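Local coordinates for protein signal recognition particle receptor FtsY (Sulfolobus acidocaldarius, PDB 5L3S) that serves as the receptor of the signal recognition particle, and combines a helical bundle with a P-loop nucleotide-binding domain of the SRP54 family, at residues D228-A233 / G256-S261. Residues are numbered along the deposited sequence; the frame is centred on the assembly and turned at random.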
ATOM      1  N   ASP B 228       1.500  -6.883  -5.743  1.00 24.13           N
ATOM      2  CA  ASP B 228       0.407  -7.477  -4.968  1.00 25.14           C
ATOM      3  C   ASP B 228      -0.943  -6.836  -5.252  1.00 25.60           C
ATOM      4  O   ASP B 228      -1.983  -7.448  -5.010  1.00 27.04           O
ATOM      5  CB  ASP B 228       0.664  -7.455  -3.458  1.00 22.06           C
ATOM      6  CG  ASP B 228      -0.187  -8.479  -2.718  1.00 25.84           C
ATOM      7  OD1 ASP B 228      -0.035  -9.686  -3.013  1.00 25.61           O
ATOM      8  OD2 ASP B 228      -1.000  -8.092  -1.849  1.00 26.14           O
ATOM      9  N   ALA B 229      -0.937  -5.600  -5.736  1.00 26.49           N
ATOM     10  CA  ALA B 229      -2.200  -4.930  -6.053  1.00 27.30           C
ATOM     11  C   ALA B 229      -2.981  -5.682  -7.150  1.00 30.84           C
ATOM     12  O   ALA B 229      -4.210  -5.831  -7.079  1.00 25.29           O
ATOM     13  CB  ALA B 229      -1.947  -3.475  -6.444  1.00 27.43           C
ATOM     14  N   LEU B 230      -2.260  -6.164  -8.157  1.00 25.48           N
ATOM     15  CA  LEU B 230      -2.875  -6.971  -9.199  1.00 29.46           C
ATOM     16  C   LEU B 230      -3.373  -8.295  -8.620  1.00 29.58           C
ATOM     17  O   LEU B 230      -4.438  -8.786  -8.992  1.00 29.02           O
ATOM     18  CB  LEU B 230      -1.915  -7.210 -10.375  1.00 25.93           C
ATOM     19  CG  LEU B 230      -2.481  -8.033 -11.541  1.00 27.94           C
ATOM     20  CD1 LEU B 230      -3.730  -7.358 -12.141  1.00 25.40           C
ATOM     21  CD2 LEU B 230      -1.435  -8.327 -12.640  1.00 31.00           C
ATOM     22  N   GLU B 231      -2.599  -8.874  -7.711  1.00 24.42           N
ATOM     23  CA  GLU B 231      -3.024 -10.108  -7.054  1.00 29.47           C
ATOM     24  C   GLU B 231      -4.294  -9.901  -6.218  1.00 24.49           C
ATOM     25  O   GLU B 231      -5.198 -10.732  -6.245  1.00 24.41           O
ATOM     26  CB  GLU B 231      -1.900 -10.693  -6.192  1.00 34.05           C
ATOM     27  CG  GLU B 231      -2.239 -12.047  -5.585  1.00 36.77           C
ATOM     28  CD  GLU B 231      -2.115 -13.182  -6.587  1.00 46.03           C
ATOM     29  OE1 GLU B 231      -1.713 -12.924  -7.750  1.00 44.93           O
ATOM     30  OE2 GLU B 231      -2.412 -14.338  -6.205  1.00 47.18           O
ATOM     31  N   GLN B 232      -4.357  -8.797  -5.481  1.00 20.47           N
ATOM     32  CA  GLN B 232      -5.588  -8.414  -4.770  1.00 21.49           C
ATOM     33  C   GLN B 232      -6.782  -8.295  -5.727  1.00 26.52           C
ATOM     34  O   GLN B 232      -7.865  -8.827  -5.480  1.00 29.75           O
ATOM     35  CB  GLN B 232      -5.398  -7.071  -4.040  1.00 23.48           C
ATOM     36  CG  GLN B 232      -4.399  -7.091  -2.887  1.00 23.34           C
ATOM     37  CD  GLN B 232      -4.044  -5.692  -2.423  1.00 22.33           C
ATOM     38  OE1 GLN B 232      -4.850  -4.759  -2.530  1.00 22.73           O
ATOM     39  NE2 GLN B 232      -2.830  -5.532  -1.916  1.00 20.73           N
ATOM     40  N   ALA B 233      -6.578  -7.582  -6.818  1.00 26.33           N
ATOM     41  CA  ALA B 233      -7.627  -7.400  -7.816  1.00 31.08           C
ATOM     42  C   ALA B 233      -8.112  -8.716  -8.426  1.00 32.64           C
ATOM     43  O   ALA B 233      -9.313  -8.886  -8.631  1.00 29.44           O
ATOM     44  CB  ALA B 233      -7.156  -6.454  -8.898  1.00 27.83           C
ATOM     45  N   GLY B 256       1.045   4.645 -10.501  1.00 29.93           N
ATOM     46  CA  GLY B 256      -0.226   3.953 -10.614  1.00 34.94           C
ATOM     47  C   GLY B 256      -0.334   2.968 -11.771  1.00 31.75           C
ATOM     48  O   GLY B 256      -1.414   2.814 -12.350  1.00 30.69           O
ATOM     49  N   GLY B 257       0.758   2.269 -12.076  1.00 27.99           N
ATOM     50  CA  GLY B 257       0.797   1.355 -13.219  1.00 25.65           C
ATOM     51  C   GLY B 257      -0.209   0.222 -13.091  1.00 29.58           C
ATOM     52  O   GLY B 257      -0.547  -0.415 -14.084  1.00 26.20           O
ATOM     53  N   ILE B 258      -0.680  -0.033 -11.864  1.00 27.59           N
ATOM     54  CA  ILE B 258      -1.794  -0.968 -11.623  1.00 30.25           C
ATOM     55  C   ILE B 258      -2.996  -0.693 -12.540  1.00 25.12           C
ATOM     56  O   ILE B 258      -3.679  -1.618 -12.965  1.00 24.06           O
ATOM     57  CB  ILE B 258      -2.267  -0.982 -10.122  1.00 31.43           C
ATOM     58  CG1 ILE B 258      -3.366  -2.025  -9.893  1.00 25.32           C
ATOM     59  CG2 ILE B 258      -2.781   0.375  -9.670  1.00 26.26           C
ATOM     60  CD1 ILE B 258      -2.903  -3.464 -10.115  1.00 29.05           C
ATOM     61  N   ALA B 259      -3.246   0.575 -12.841  1.00 23.80           N
ATOM     62  CA  ALA B 259      -4.328   0.957 -13.766  1.00 28.00           C
ATOM     63  C   ALA B 259      -4.235   0.226 -15.117  1.00 30.57           C
ATOM     64  O   ALA B 259      -5.234  -0.267 -15.648  1.00 28.51           O
ATOM     65  CB  ALA B 259      -4.328   2.468 -13.987  1.00 27.24           C
ATOM     66  N   LEU B 260      -3.025   0.157 -15.664  1.00 28.59           N
ATOM     67  CA  LEU B 260      -2.796  -0.532 -16.927  1.00 27.85           C
ATOM     68  C   LEU B 260      -2.981  -2.041 -16.775  1.00 26.45           C
ATOM     69  O   LEU B 260      -3.613  -2.685 -17.619  1.00 30.82           O
ATOM     70  CB  LEU B 260      -1.386  -0.221 -17.450  1.00 31.85           C
ATOM     71  CG  LEU B 260      -0.929  -0.884 -18.750  1.00 33.83           C
ATOM     72  CD1 LEU B 260      -1.991  -0.739 -19.851  1.00 33.26           C
ATOM     73  CD2 LEU B 260       0.412  -0.289 -19.198  1.00 29.74           C
ATOM     74  N   SER B 261      -2.426  -2.603 -15.699  1.00 29.46           N
ATOM     75  CA  SER B 261      -2.537  -4.036 -15.444  1.00 31.44           C
ATOM     76  C   SER B 261      -3.993  -4.493 -15.285  1.00 32.87           C
ATOM     77  O   SER B 261      -4.375  -5.547 -15.787  1.00 33.42           O
ATOM     78  CB  SER B 261      -1.711  -4.434 -14.217  1.00 32.08           C
ATOM     79  OG  SER B 261      -0.328  -4.330 -14.509  1.00 35.52           O
TER
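Ala229 and Leu230, in the first turn of helix 228-239, receive the end of Ile258 on helix 258-266. The CB of Ala229 points at the other segment and lies 3.8 Å from Ile258 CD1, with Ile258 CG1 close behind. At Leu230 the same methyl comes down on the main chain: Ile258 CD1 is 3.4 Å from Leu230 N, a close approach, and 3.6 Å from Leu230 CA, while Leu230 CB flanks it. In Ile258, CG1 stands anti to the backbone N (chi1 -176°), and the next torsion turns CD1 toward helix 228-239. Further along, the branch of Leu230 passes beside Ile258 to Ser261, one helical turn on, where Leu230 CD1 meets Ser261 CB at 4.1 Å. Val43 of helix 41-55 touches both of these side chains, so the contact extends into the helical bundle. Gln232 does not reach the other segment and binds back within its own turn: its NE2 donates a nearly straight hydrogen bond (174°) to Asp228 OD2. That oxygen lies in the amide plane of Gln232, while NE2 approaches from 30° outside the carboxylate plane, on the anti side. Asp228 OD1 is hydrogen-bonded to a polar side chain of the other protein chain, so this carboxylate is gripped through both oxygens. Ala233, a turn after Ala229, continues the apolar side toward Leu262 and Leu266, and both it and Ile258 rest on Leu221 of strand 216-222. No hydrogen bond joins the segments; small and aliphatic groups make up the buried interface. Two helices, each leading into a neighbouring parallel strand, 244-248 and 270-274, thus pack side by side against the central sheet, as in the alpha/beta P-loop fold of the SRP54 family.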